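Local coordinates for fibronectin type III domain-containing protein (Simiduia agarivorans, PDB 6P2K), which probably hydrolyses the glucan backbone of xyloglucan-type polysaccharides, as a glycoside hydrolase family 74 enzyme built from seven-bladed beta-propellers, and binds zinc, at residues D452-W457 with V514-A519; Y534-I539 with L552-I557; P575-E580 with V620-Y625. One frame throughout, in Å; residues are numbered along the deposited sequence.

Contact 1 of 3, residues D452-W457 with V514-A519; sequences DIADAW and VAVSPA. With PE3 (3,6,9,12,15,18,21,24,27,30,33,36,39-tridecaoxahentetracontane-1,41-diol), chain V.
Strands 452-456 and 514-516 run in roughly the same direction, 46° apart, with their axes 6.5 Å from each other at the closest point. Asp452 and Val516 carry most of the contact. The backbone N of Val516 donates to Asp452 OD2 at 3.0 Å, from above the carboxylate plane and 46° out of it. Asp452 OD1 turns back to its own strand and accepts from Ile453 N at 2.8 Å. One carboxylate thus ties two strands and is gripped at both oxygens. CG1 of Val516 is anti to the backbone N (chi1 178°), which puts CG2 beside that N, facing Asp452. Val516 CG2 meets Ile453 O at 3.5 Å and also touches Asp452 CG and Ala454 CB. An alanine in place of Asp452 would remove both carboxylate bonds and would probably leave Val516 N without its mate across the interface. The same strand also meets a bound polyethylene glycol chain, with Ala454 O 3.6 Å from its C39. Each strand is the first, edge strand of its four-stranded antiparallel sheet, the inner strand of a propeller blade. Such packing of successive sheets is that of neighbouring blades in a beta-propeller.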
ATOM      1  N   ASP B 452       4.385   1.118  30.695  1.00 20.37           N
ATOM      2  CA  ASP B 452       3.312   0.169  30.977  1.00 20.51           C
ATOM      3  C   ASP B 452       2.751  -0.323  29.647  1.00 19.10           C
ATOM      4  O   ASP B 452       3.124   0.164  28.578  1.00 19.57           O
ATOM      5  CB  ASP B 452       2.214   0.798  31.847  1.00 22.08           C
ATOM      6  CG  ASP B 452       1.540  -0.213  32.768  1.00 25.08           C
ATOM      7  OD1 ASP B 452       1.644  -1.433  32.501  1.00 23.95           O
ATOM      8  OD2 ASP B 452       0.903   0.211  33.759  1.00 22.03           O
ATOM      9  N   ILE B 453       1.855  -1.306  29.723  1.00 20.33           N
ATOM     10  CA  ILE B 453       1.208  -1.882  28.546  1.00 22.81           C
ATOM     11  C   ILE B 453      -0.288  -1.613  28.639  1.00 20.78           C
ATOM     12  O   ILE B 453      -0.937  -2.022  29.609  1.00 22.11           O
ATOM     13  CB  ILE B 453       1.473  -3.392  28.415  1.00 21.80           C
ATOM     14  CG1 ILE B 453       2.966  -3.701  28.555  1.00 18.69           C
ATOM     15  CG2 ILE B 453       0.934  -3.911  27.083  1.00 16.31           C
ATOM     16  CD1 ILE B 453       3.824  -3.168  27.421  1.00 16.13           C
ATOM     17  N   ALA B 454      -0.834  -0.942  27.625  1.00 19.47           N
ATOM     18  CA  ALA B 454      -2.250  -0.616  27.542  1.00 18.95           C
ATOM     19  C   ALA B 454      -2.916  -1.444  26.441  1.00 24.34           C
ATOM     20  O   ALA B 454      -2.326  -2.384  25.894  1.00 21.92           O
ATOM     21  CB  ALA B 454      -2.434   0.884  27.305  1.00 16.59           C
ATOM     22  N   ASP B 455      -4.150  -1.075  26.097  1.00 25.04           N
ATOM     23  CA  ASP B 455      -4.960  -1.833  25.145  1.00 27.25           C
ATOM     24  C   ASP B 455      -5.693  -0.857  24.231  1.00 27.68           C
ATOM     25  O   ASP B 455      -6.587  -0.135  24.683  1.00 27.34           O
ATOM     26  CB  ASP B 455      -5.951  -2.736  25.877  1.00 34.91           C
ATOM     27  CG  ASP B 455      -7.055  -3.235  24.977  1.00 44.03           C
ATOM     28  OD1 ASP B 455      -6.731  -3.826  23.931  1.00 44.02           O
ATOM     29  OD2 ASP B 455      -8.242  -3.036  25.313  1.00 48.98           O
ATOM     30  N   ALA B 456      -5.329  -0.846  22.950  1.00 21.68           N
ATOM     31  CA  ALA B 456      -5.937   0.039  21.957  1.00 22.35           C
ATOM     32  C   ALA B 456      -6.739  -0.807  20.971  1.00 21.26           C
ATOM     33  O   ALA B 456      -6.184  -1.349  20.009  1.00 24.82           O
ATOM     34  CB  ALA B 456      -4.871   0.866  21.242  1.00 21.21           C
ATOM     35  N   TRP B 457      -8.048  -0.903  21.208  1.00 15.89           N
ATOM     36  CA  TRP B 457      -8.950  -1.679  20.356  1.00 21.39           C
ATOM     37  C   TRP B 457      -8.466  -3.120  20.201  1.00 22.50           C
ATOM     38  O   TRP B 457      -8.534  -3.706  19.120  1.00 25.21           O
ATOM     39  CB  TRP B 457      -9.122  -1.031  18.979  1.00 22.90           C
ATOM     40  CG  TRP B 457      -9.517   0.421  18.976  1.00 27.98           C
ATOM     41  CD1 TRP B 457      -8.870   1.437  18.331  1.00 29.46           C
ATOM     42  CD2 TRP B 457     -10.660   1.015  19.609  1.00 26.57           C
ATOM     43  NE1 TRP B 457      -9.529   2.623  18.532  1.00 27.82           N
ATOM     44  CE2 TRP B 457     -10.630   2.394  19.314  1.00 25.54           C
ATOM     45  CE3 TRP B 457     -11.702   0.517  20.401  1.00 29.20           C
ATOM     46  CZ2 TRP B 457     -11.599   3.281  19.783  1.00 28.12           C
ATOM     47  CZ3 TRP B 457     -12.664   1.401  20.867  1.00 30.41           C
ATOM     48  CH2 TRP B 457     -12.605   2.768  20.555  1.00 28.27           C
ATOM     49  N   VAL B 514       3.104   6.593  35.131  1.00 22.92           N
ATOM     50  CA  VAL B 514       2.027   6.346  34.186  1.00 20.66           C
ATOM     51  C   VAL B 514       1.584   4.914  34.428  1.00 23.26           C
ATOM     52  O   VAL B 514       2.423   4.010  34.479  1.00 23.40           O
ATOM     53  CB  VAL B 514       2.497   6.531  32.730  1.00 18.13           C
ATOM     54  CG1 VAL B 514       1.436   6.060  31.753  1.00 15.25           C
ATOM     55  CG2 VAL B 514       2.903   7.976  32.464  1.00 12.59           C
ATOM     56  N   ALA B 515       0.282   4.702  34.611  1.00 23.20           N
ATOM     57  CA  ALA B 515      -0.191   3.372  34.965  1.00 19.67           C
ATOM     58  C   ALA B 515      -1.512   3.068  34.278  1.00 22.22           C
ATOM     59  O   ALA B 515      -2.383   3.936  34.161  1.00 24.38           O
ATOM     60  CB  ALA B 515      -0.341   3.222  36.485  1.00 18.95           C
ATOM     61  N   VAL B 516      -1.653   1.817  33.843  1.00 20.22           N
ATOM     62  CA  VAL B 516      -2.830   1.334  33.130  1.00 17.41           C
ATOM     63  C   VAL B 516      -3.761   0.649  34.122  1.00 21.09           C
ATOM     64  O   VAL B 516      -3.312  -0.089  35.012  1.00 23.65           O
ATOM     65  CB  VAL B 516      -2.409   0.375  32.000  1.00 18.81           C
ATOM     66  CG1 VAL B 516      -3.613  -0.179  31.285  1.00 20.71           C
ATOM     67  CG2 VAL B 516      -1.483   1.087  31.021  1.00 17.44           C
ATOM     68  N   SER B 517      -5.055   0.898  33.983  1.00 18.64           N
ATOM     69  CA  SER B 517      -6.039   0.248  34.846  1.00 20.27           C
ATOM     70  C   SER B 517      -6.149  -1.229  34.504  1.00 20.24           C
ATOM     71  O   SER B 517      -6.461  -1.563  33.354  1.00 20.51           O
ATOM     72  CB  SER B 517      -7.403   0.916  34.693  1.00 24.17           C
ATOM     73  OG  SER B 517      -8.451   0.030  35.061  1.00 21.99           O
ATOM     74  N   PRO B 518      -5.915  -2.143  35.451  1.00 24.71           N
ATOM     75  CA  PRO B 518      -6.116  -3.567  35.144  1.00 26.24           C
ATOM     76  C   PRO B 518      -7.565  -3.908  34.851  1.00 27.87           C
ATOM     77  O   PRO B 518      -7.825  -4.850  34.094  1.00 27.96           O
ATOM     78  CB  PRO B 518      -5.613  -4.278  36.408  1.00 28.27           C
ATOM     79  CG  PRO B 518      -4.712  -3.289  37.081  1.00 27.97           C
ATOM     80  CD  PRO B 518      -5.314  -1.942  36.782  1.00 24.77           C
ATOM     81  N   ALA B 519      -8.518  -3.168  35.424  1.00 29.37           N
ATOM     82  CA  ALA B 519      -9.927  -3.441  35.163  1.00 28.40           C
ATOM     83  C   ALA B 519     -10.329  -3.011  33.760  1.00 28.31           C
ATOM     84  O   ALA B 519     -11.259  -3.583  33.182  1.00 31.05           O
ATOM     85  CB  ALA B 519     -10.799  -2.738  36.201  1.00 28.83           C
TER
HETATM   86  O43 PE3 V 807      -4.548  -7.137  23.816  1.00 71.35           O
HETATM   87  C42 PE3 V 807      -4.717  -6.889  25.213  1.00 69.00           C
HETATM   88  C41 PE3 V 807      -3.453  -6.241  25.783  1.00 67.70           C
HETATM   89  O40 PE3 V 807      -3.676  -6.024  27.182  1.00 68.96           O
HETATM   90  C39 PE3 V 807      -2.527  -5.435  27.802  1.00 68.17           C
HETATM   91  C38 PE3 V 807      -2.827  -5.227  29.280  1.00 68.47           C
HETATM   92  O37 PE3 V 807      -3.123  -6.491  29.903  1.00 69.22           O

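Contact 2 of 3, residues Y534-I539 with L552-I557; sequences YMVEDI and LPVTQI
Tyr534 and Met535 pair with Gln556 and Thr555 in an antiparallel two-strand edge of a propeller blade. Strand 555-559 is the outermost strand of this four-stranded sheet, and the chain reaches it through helix 539-547. Met535 and Thr555 form a hydrogen-bonded pair: Met535 N reaches Thr555 O at 2.6 Å, and Thr555 N reaches Met535 O at 2.8 Å. Both donors lie in the carbonyl plane. Tyr534 and Gln556 are the next, non-hydrogen-bonded pair.

The tyrosine side chain crosses that of Gln556 obliquely. Tyr534 CB sits 3.5 Å from Thr555 O. With CG beside the backbone N (chi1 -62°), the ring is carried out over the neighbouring strand. CD2 touches the CG2 methyl of Val554 as well as CA and CB of Gln556. Tyr534 CE2 comes to 3.4 Å from Gln556 CB and also nears CG of that residue. CZ ends beside the amide, and Tyr534 OH is 3.0 Å from Gln556 OE1. The glutamine chain is extended, with ring and amide planes 81° apart.

On the face of Met535 and Thr555, CB and CE of Met535 both meet CG2 of Ile557, the two chains crossing at about a right angle, and Trp605 of strand 605-615 packs against both Met535 and Ile557. Past the pairing, where the strands part, water bridges them. One water accepts from Glu537 N at 2.9 Å and lies 2.8 Å from Thr555 OG1. A second water donates to Glu537 OE2 and sits 3.0 Å from the same Thr555 OG1.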
ATOM      1  N   TYR B 534      -4.086  13.140  35.542  1.00 17.09           N
ATOM      2  CA  TYR B 534      -4.826  13.182  34.293  1.00 20.82           C
ATOM      3  C   TYR B 534      -5.092  11.761  33.818  1.00 23.29           C
ATOM      4  O   TYR B 534      -4.444  10.803  34.249  1.00 21.63           O
ATOM      5  CB  TYR B 534      -4.073  13.983  33.224  1.00 19.89           C
ATOM      6  CG  TYR B 534      -3.880  15.427  33.620  1.00 20.82           C
ATOM      7  CD1 TYR B 534      -2.901  15.793  34.537  1.00 18.83           C
ATOM      8  CD2 TYR B 534      -4.692  16.425  33.095  1.00 19.72           C
ATOM      9  CE1 TYR B 534      -2.734  17.109  34.916  1.00 19.42           C
ATOM     10  CE2 TYR B 534      -4.525  17.744  33.464  1.00 19.59           C
ATOM     11  CZ  TYR B 534      -3.550  18.078  34.379  1.00 22.32           C
ATOM     12  OH  TYR B 534      -3.382  19.391  34.752  1.00 29.20           O
ATOM     13  N   MET B 535      -6.067  11.638  32.925  1.00 24.85           N
ATOM     14  CA  MET B 535      -6.576  10.340  32.514  1.00 24.58           C
ATOM     15  C   MET B 535      -6.791  10.331  31.010  1.00 20.51           C
ATOM     16  O   MET B 535      -7.337  11.286  30.453  1.00 18.83           O
ATOM     17  CB  MET B 535      -7.889  10.025  33.242  1.00 26.28           C
ATOM     18  CG  MET B 535      -8.543   8.717  32.848  1.00 28.71           C
ATOM     19  SD  MET B 535      -9.905   8.299  33.955  1.00 31.04           S
ATOM     20  CE  MET B 535     -11.148   9.482  33.437  1.00 28.09           C
ATOM     21  N   VAL B 536      -6.340   9.267  30.359  1.00 23.04           N
ATOM     22  CA  VAL B 536      -6.756   8.939  29.003  1.00 22.70           C
ATOM     23  C   VAL B 536      -7.865   7.904  29.136  1.00 23.32           C
ATOM     24  O   VAL B 536      -7.612   6.752  29.504  1.00 24.44           O
ATOM     25  CB  VAL B 536      -5.591   8.420  28.153  1.00 22.71           C
ATOM     26  CG1 VAL B 536      -6.101   7.922  26.808  1.00 24.10           C
ATOM     27  CG2 VAL B 536      -4.551   9.521  27.959  1.00 22.71           C
ATOM     28  N   GLU B 537      -9.102   8.324  28.866  1.00 23.93           N
ATOM     29  CA  GLU B 537     -10.248   7.451  29.100  1.00 27.69           C
ATOM     30  C   GLU B 537     -10.176   6.195  28.239  1.00 25.36           C
ATOM     31  O   GLU B 537     -10.454   5.088  28.716  1.00 23.19           O
ATOM     32  CB  GLU B 537     -11.544   8.216  28.832  1.00 35.25           C
ATOM     33  CG  GLU B 537     -12.797   7.360  28.874  1.00 46.17           C
ATOM     34  CD  GLU B 537     -13.319   7.175  30.285  1.00 54.59           C
ATOM     35  OE1 GLU B 537     -13.926   6.117  30.567  1.00 56.81           O
ATOM     36  OE2 GLU B 537     -13.121   8.092  31.111  1.00 58.50           O
ATOM     37  N   ASP B 538      -9.799   6.347  26.971  1.00 22.89           N
ATOM     38  CA  ASP B 538      -9.679   5.216  26.055  1.00 22.70           C
ATOM     39  C   ASP B 538      -8.532   5.527  25.105  1.00 20.32           C
ATOM     40  O   ASP B 538      -8.646   6.436  24.278  1.00 18.07           O
ATOM     41  CB  ASP B 538     -10.982   4.982  25.293  1.00 26.39           C
ATOM     42  CG  ASP B 538     -10.962   3.702  24.473  1.00 31.82           C
ATOM     43  OD1 ASP B 538     -10.031   3.517  23.659  1.00 34.19           O
ATOM     44  OD2 ASP B 538     -11.883   2.876  24.641  1.00 38.21           O
ATOM     45  N   ILE B 539      -7.433   4.778  25.221  1.00 18.07           N
ATOM     46  CA  ILE B 539      -6.259   5.090  24.419  1.00 19.27           C
ATOM     47  C   ILE B 539      -6.472   4.748  22.948  1.00 23.42           C
ATOM     48  O   ILE B 539      -5.834   5.350  22.077  1.00 22.69           O
ATOM     49  CB  ILE B 539      -5.019   4.376  24.987  1.00 21.80           C
ATOM     50  CG1 ILE B 539      -3.759   4.857  24.265  1.00 22.33           C
ATOM     51  CG2 ILE B 539      -5.175   2.861  24.885  1.00 19.62           C
ATOM     52  CD1 ILE B 539      -2.487   4.324  24.842  1.00 24.07           C
ATOM     53  N   LEU B 552      -6.984  14.288  20.679  1.00 20.14           N
ATOM     54  CA  LEU B 552      -8.068  14.147  21.642  1.00 22.25           C
ATOM     55  C   LEU B 552      -7.595  14.614  23.012  1.00 20.78           C
ATOM     56  O   LEU B 552      -6.559  14.139  23.492  1.00 19.21           O
ATOM     57  CB  LEU B 552      -8.525  12.701  21.725  1.00 21.96           C
ATOM     58  CG  LEU B 552      -9.639  12.412  22.725  1.00 24.50           C
ATOM     59  CD1 LEU B 552     -10.985  12.844  22.156  1.00 22.45           C
ATOM     60  CD2 LEU B 552      -9.653  10.938  23.089  1.00 25.06           C
ATOM     61  N   PRO B 553      -8.302  15.539  23.662  1.00 23.67           N
ATOM     62  CA  PRO B 553      -7.848  16.026  24.971  1.00 24.06           C
ATOM     63  C   PRO B 553      -7.798  14.910  26.002  1.00 19.81           C
ATOM     64  O   PRO B 553      -8.582  13.959  25.958  1.00 20.93           O
ATOM     65  CB  PRO B 553      -8.901  17.078  25.346  1.00 22.40           C
ATOM     66  CG  PRO B 553      -9.509  17.488  24.046  1.00 22.77           C
ATOM     67  CD  PRO B 553      -9.500  16.252  23.192  1.00 22.10           C
ATOM     68  N   VAL B 554      -6.852  15.029  26.932  1.00 18.49           N
ATOM     69  CA  VAL B 554      -6.844  14.175  28.114  1.00 19.33           C
ATOM     70  C   VAL B 554      -7.908  14.699  29.068  1.00 23.52           C
ATOM     71  O   VAL B 554      -8.501  15.758  28.832  1.00 21.74           O
ATOM     72  CB  VAL B 554      -5.463  14.137  28.793  1.00 19.87           C
ATOM     73  CG1 VAL B 554      -4.402  13.625  27.830  1.00 17.23           C
ATOM     74  CG2 VAL B 554      -5.091  15.518  29.320  1.00 20.68           C
ATOM     75  N   THR B 555      -8.158  13.965  30.146  1.00 22.78           N
ATOM     76  CA  THR B 555      -9.096  14.378  31.180  1.00 24.88           C
ATOM     77  C   THR B 555      -8.337  14.630  32.475  1.00 22.80           C
ATOM     78  O   THR B 555      -7.585  13.767  32.934  1.00 23.63           O
ATOM     79  CB  THR B 555     -10.170  13.313  31.412  1.00 24.68           C
ATOM     80  OG1 THR B 555     -10.780  12.960  30.164  1.00 27.64           O
ATOM     81  CG2 THR B 555     -11.237  13.830  32.376  1.00 23.94           C
ATOM     82  N   GLN B 556      -8.532  15.805  33.059  1.00 23.27           N
ATOM     83  CA  GLN B 556      -7.992  16.073  34.385  1.00 25.25           C
ATOM     84  C   GLN B 556      -8.952  15.537  35.436  1.00 22.69           C
ATOM     85  O   GLN B 556     -10.154  15.819  35.392  1.00 19.99           O
ATOM     86  CB  GLN B 556      -7.766  17.570  34.596  1.00 26.86           C
ATOM     87  CG  GLN B 556      -7.061  17.889  35.906  1.00 31.14           C
ATOM     88  CD  GLN B 556      -6.888  19.378  36.139  1.00 41.78           C
ATOM     89  OE1 GLN B 556      -6.273  20.077  35.337  1.00 46.18           O
ATOM     90  NE2 GLN B 556      -7.433  19.869  37.247  1.00 45.87           N
ATOM     91  N   ILE B 557      -8.429  14.758  36.380  1.00 22.63           N
ATOM     92  CA  ILE B 557      -9.241  14.233  37.473  1.00 23.52           C
ATOM     93  C   ILE B 557      -8.801  14.735  38.839  1.00 24.08           C
ATOM     94  O   ILE B 557      -9.525  14.514  39.821  1.00 25.78           O
ATOM     95  CB  ILE B 557      -9.285  12.687  37.460  1.00 21.65           C
ATOM     96  CG1 ILE B 557      -7.938  12.088  37.855  1.00 19.64           C
ATOM     97  CG2 ILE B 557      -9.697  12.180  36.086  1.00 21.81           C
ATOM     98  CD1 ILE B 557      -7.950  10.568  37.859  1.00 16.00           C
TER
HETATM   99  O   HOH W   1      -9.940  11.040  28.258  1.00 24.57           O
HETATM  100  O   HOH W   2     -12.947  10.999  30.798  0.50 23.29           O

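Contact 3 of 3, residues P575-E580 with V620-Y625; sequences PHPTNE and VEAWAY
The turn after strand 567-575, leading into strand 582-588, packs here on strand 618-625, the first strand of the following sheet. It is another junction between adjacent propeller blades. Pro577 is the wedge. Pro577 CG lies 3.7 Å from Trp623 C, over the backbone of the strand, and also nears Ala624 N. Two alanine methyls meet the same ring: Ala622 CB is 4.2 Å from Pro577 CD, and Ala624 CB is 4.0 Å from Pro577 CG. Both methyls project toward the turn. The side chain of Trp623 leaves the strand away from the turn, and its NE1 bonds Gly700 O.

The turn is braced from within. Thr578 N donates to His576 ND1 at 3.1 Å, straight (164°) and in the plane of the imidazole. Asn579 CB lies over one face of that ring, offset toward the rim. The imidazole is therefore set at its edge and on a face, and its NE2 makes a weak bond to Glu656. A water 2.6 Å from Pro575 O sits between the two segments. The proline ring meets a peptide and two methyls, so the direct contact is van der Waals packing without a directional bond between the segments.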
ATOM      1  N   PRO B 575      -3.832   1.719  40.147  1.00 23.03           N
ATOM      2  CA  PRO B 575      -5.272   1.629  39.890  1.00 21.75           C
ATOM      3  C   PRO B 575      -5.861   0.381  40.524  1.00 21.76           C
ATOM      4  O   PRO B 575      -5.204  -0.656  40.643  1.00 25.23           O
ATOM      5  CB  PRO B 575      -5.363   1.573  38.358  1.00 21.73           C
ATOM      6  CG  PRO B 575      -4.025   2.060  37.867  1.00 24.56           C
ATOM      7  CD  PRO B 575      -3.046   1.606  38.909  1.00 22.80           C
ATOM      8  N   HIS B 576      -7.118   0.501  40.940  1.00 17.29           N
ATOM      9  CA  HIS B 576      -7.793  -0.595  41.620  1.00 19.37           C
ATOM     10  C   HIS B 576      -7.881  -1.803  40.689  1.00 22.93           C
ATOM     11  O   HIS B 576      -8.153  -1.647  39.493  1.00 23.93           O
ATOM     12  CB  HIS B 576      -9.185  -0.146  42.068  1.00 20.75           C
ATOM     13  CG  HIS B 576      -9.862  -1.087  43.016  1.00 25.00           C
ATOM     14  ND1 HIS B 576     -10.347  -2.318  42.627  1.00 25.55           N
ATOM     15  CD2 HIS B 576     -10.149  -0.967  44.333  1.00 25.05           C
ATOM     16  CE1 HIS B 576     -10.896  -2.919  43.669  1.00 27.62           C
ATOM     17  NE2 HIS B 576     -10.791  -2.120  44.715  1.00 26.39           N
ATOM     18  N   PRO B 577      -7.641  -3.018  41.193  1.00 23.82           N
ATOM     19  CA  PRO B 577      -7.530  -4.171  40.284  1.00 21.60           C
ATOM     20  C   PRO B 577      -8.831  -4.552  39.596  1.00 24.33           C
ATOM     21  O   PRO B 577      -8.783  -5.139  38.506  1.00 28.06           O
ATOM     22  CB  PRO B 577      -7.030  -5.295  41.204  1.00 22.29           C
ATOM     23  CG  PRO B 577      -7.416  -4.865  42.582  1.00 23.97           C
ATOM     24  CD  PRO B 577      -7.297  -3.372  42.581  1.00 22.94           C
ATOM     25  N   THR B 578      -9.991  -4.251  40.186  1.00 24.00           N
ATOM     26  CA  THR B 578     -11.268  -4.625  39.586  1.00 28.96           C
ATOM     27  C   THR B 578     -12.262  -3.482  39.440  1.00 30.60           C
ATOM     28  O   THR B 578     -13.301  -3.680  38.804  1.00 31.44           O
ATOM     29  CB  THR B 578     -11.947  -5.744  40.395  1.00 31.18           C
ATOM     30  OG1 THR B 578     -12.290  -5.256  41.697  1.00 32.00           O
ATOM     31  CG2 THR B 578     -11.030  -6.951  40.533  1.00 30.90           C
ATOM     32  N   ASN B 579     -11.990  -2.307  39.999  1.00 30.88           N
ATOM     33  CA  ASN B 579     -12.914  -1.176  39.943  1.00 28.12           C
ATOM     34  C   ASN B 579     -12.191  -0.004  39.284  1.00 27.33           C
ATOM     35  O   ASN B 579     -11.358   0.655  39.916  1.00 26.51           O
ATOM     36  CB  ASN B 579     -13.415  -0.818  41.338  1.00 25.65           C
ATOM     37  CG  ASN B 579     -14.532   0.207  41.317  1.00 30.75           C
ATOM     38  OD1 ASN B 579     -14.827   0.806  40.281  1.00 31.38           O
ATOM     39  ND2 ASN B 579     -15.161   0.419  42.469  1.00 32.94           N
ATOM     40  N   GLU B 580     -12.519   0.271  38.018  1.00 22.80           N
ATOM     41  CA  GLU B 580     -11.814   1.333  37.309  1.00 26.25           C
ATOM     42  C   GLU B 580     -12.172   2.723  37.817  1.00 27.15           C
ATOM     43  O   GLU B 580     -11.532   3.693  37.398  1.00 28.40           O
ATOM     44  CB  GLU B 580     -12.066   1.231  35.799  1.00 29.62           C
ATOM     45  CG  GLU B 580     -13.471   1.563  35.333  1.00 33.24           C
ATOM     46  CD  GLU B 580     -13.616   1.438  33.820  1.00 35.92           C
ATOM     47  OE1 GLU B 580     -14.257   0.469  33.358  1.00 39.41           O
ATOM     48  OE2 GLU B 580     -13.082   2.301  33.090  1.00 34.11           O
ATOM     49  N   VAL B 620       3.129   2.467  46.311  1.00 25.18           N
ATOM     50  CA  VAL B 620       1.896   1.799  46.705  1.00 22.10           C
ATOM     51  C   VAL B 620       1.533   0.800  45.614  1.00 25.00           C
ATOM     52  O   VAL B 620       1.779   1.045  44.427  1.00 22.05           O
ATOM     53  CB  VAL B 620       0.749   2.802  46.954  1.00 23.72           C
ATOM     54  CG1 VAL B 620       0.379   3.543  45.669  1.00 19.67           C
ATOM     55  CG2 VAL B 620      -0.463   2.095  47.554  1.00 24.95           C
ATOM     56  N   GLU B 621       0.983  -0.343  46.019  1.00 23.55           N
ATOM     57  CA  GLU B 621       0.526  -1.370  45.094  1.00 23.69           C
ATOM     58  C   GLU B 621      -0.839  -1.869  45.536  1.00 23.55           C
ATOM     59  O   GLU B 621      -1.071  -2.085  46.729  1.00 25.98           O
ATOM     60  CB  GLU B 621       1.505  -2.551  45.026  1.00 26.17           C
ATOM     61  CG  GLU B 621       1.162  -3.603  43.971  1.00 30.12           C
ATOM     62  CD  GLU B 621       1.942  -3.432  42.680  1.00 33.87           C
ATOM     63  OE1 GLU B 621       2.955  -4.149  42.508  1.00 32.08           O
ATOM     64  OE2 GLU B 621       1.542  -2.593  41.840  1.00 34.48           O
ATOM     65  N   ALA B 622      -1.734  -2.061  44.571  1.00 23.59           N
ATOM     66  CA  ALA B 622      -3.066  -2.593  44.824  1.00 26.70           C
ATOM     67  C   ALA B 622      -3.293  -3.795  43.922  1.00 25.77           C
ATOM     68  O   ALA B 622      -3.049  -3.720  42.713  1.00 22.59           O
ATOM     69  CB  ALA B 622      -4.144  -1.531  44.583  1.00 24.62           C
ATOM     70  N   TRP B 623      -3.753  -4.898  44.504  1.00 24.35           N
ATOM     71  CA  TRP B 623      -3.990  -6.113  43.737  1.00 22.93           C
ATOM     72  C   TRP B 623      -5.009  -6.972  44.473  1.00 25.85           C
ATOM     73  O   TRP B 623      -5.322  -6.735  45.642  1.00 26.02           O
ATOM     74  CB  TRP B 623      -2.683  -6.875  43.486  1.00 21.24           C
ATOM     75  CG  TRP B 623      -2.183  -7.676  44.652  1.00 23.27           C
ATOM     76  CD1 TRP B 623      -2.359  -9.012  44.858  1.00 26.00           C
ATOM     77  CD2 TRP B 623      -1.407  -7.196  45.759  1.00 23.91           C
ATOM     78  NE1 TRP B 623      -1.748  -9.395  46.027  1.00 28.65           N
ATOM     79  CE2 TRP B 623      -1.155  -8.300  46.600  1.00 25.93           C
ATOM     80  CE3 TRP B 623      -0.904  -5.942  46.124  1.00 24.07           C
ATOM     81  CZ2 TRP B 623      -0.423  -8.187  47.785  1.00 23.62           C
ATOM     82  CZ3 TRP B 623      -0.179  -5.831  47.300  1.00 23.14           C
ATOM     83  CH2 TRP B 623       0.053  -6.949  48.117  1.00 23.42           C
ATOM     84  N   ALA B 624      -5.527  -7.973  43.764  1.00 24.35           N
ATOM     85  CA  ALA B 624      -6.563  -8.859  44.274  1.00 26.49           C
ATOM     86  C   ALA B 624      -6.061 -10.295  44.292  1.00 29.01           C
ATOM     87  O   ALA B 624      -5.353 -10.728  43.377  1.00 31.54           O
ATOM     88  CB  ALA B 624      -7.836  -8.770  43.424  1.00 23.97           C
ATOM     89  N   TYR B 625      -6.436 -11.032  45.336  1.00 26.10           N
ATOM     90  CA  TYR B 625      -6.072 -12.444  45.433  1.00 29.73           C
ATOM     91  C   TYR B 625      -7.064 -13.148  46.343  1.00 35.22           C
ATOM     92  O   TYR B 625      -7.167 -12.808  47.527  1.00 35.83           O
ATOM     93  CB  TYR B 625      -4.647 -12.613  45.958  1.00 27.28           C
ATOM     94  CG  TYR B 625      -4.300 -14.047  46.293  1.00 29.03           C
ATOM     95  CD1 TYR B 625      -4.309 -15.029  45.310  1.00 30.75           C
ATOM     96  CD2 TYR B 625      -3.969 -14.419  47.592  1.00 30.55           C
ATOM     97  CE1 TYR B 625      -3.996 -16.345  45.611  1.00 36.16           C
ATOM     98  CE2 TYR B 625      -3.652 -15.732  47.903  1.00 33.49           C
ATOM     99  CZ  TYR B 625      -3.667 -16.690  46.907  1.00 37.96           C
ATOM    100  OH  TYR B 625      -3.355 -17.996  47.208  1.00 43.97           O
TER
HETATM  101  O   HOH W   3      -2.911  -1.645  39.956  1.00 30.74           O

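Contacts 1 and 2 share a sheet: strand 511-516 is one edge and strand 555-559 the other. Their centres lie 13 Å apart, and they touch where Ile539 CG2 meets Asp455 O at 3.3 Å. Contact 3 is also 13 Å from contact 1, centre to centre. Contacts 1 and 3 lie at two blade junctions. Pro575 CG, 3.6 Å from Val516 O, belongs to the junction between them. Contacts 2 and 3 do not touch, with nearest atoms about 5 Å apart. The zinc bound by Asp405 and Asp513 is about 6 Å from the side chain of Ala515 and about 9 Å from that of Pro575. Another zinc, held by Glu559, Asp562 and Asp566, is about 9 Å from the Gln556 side chain.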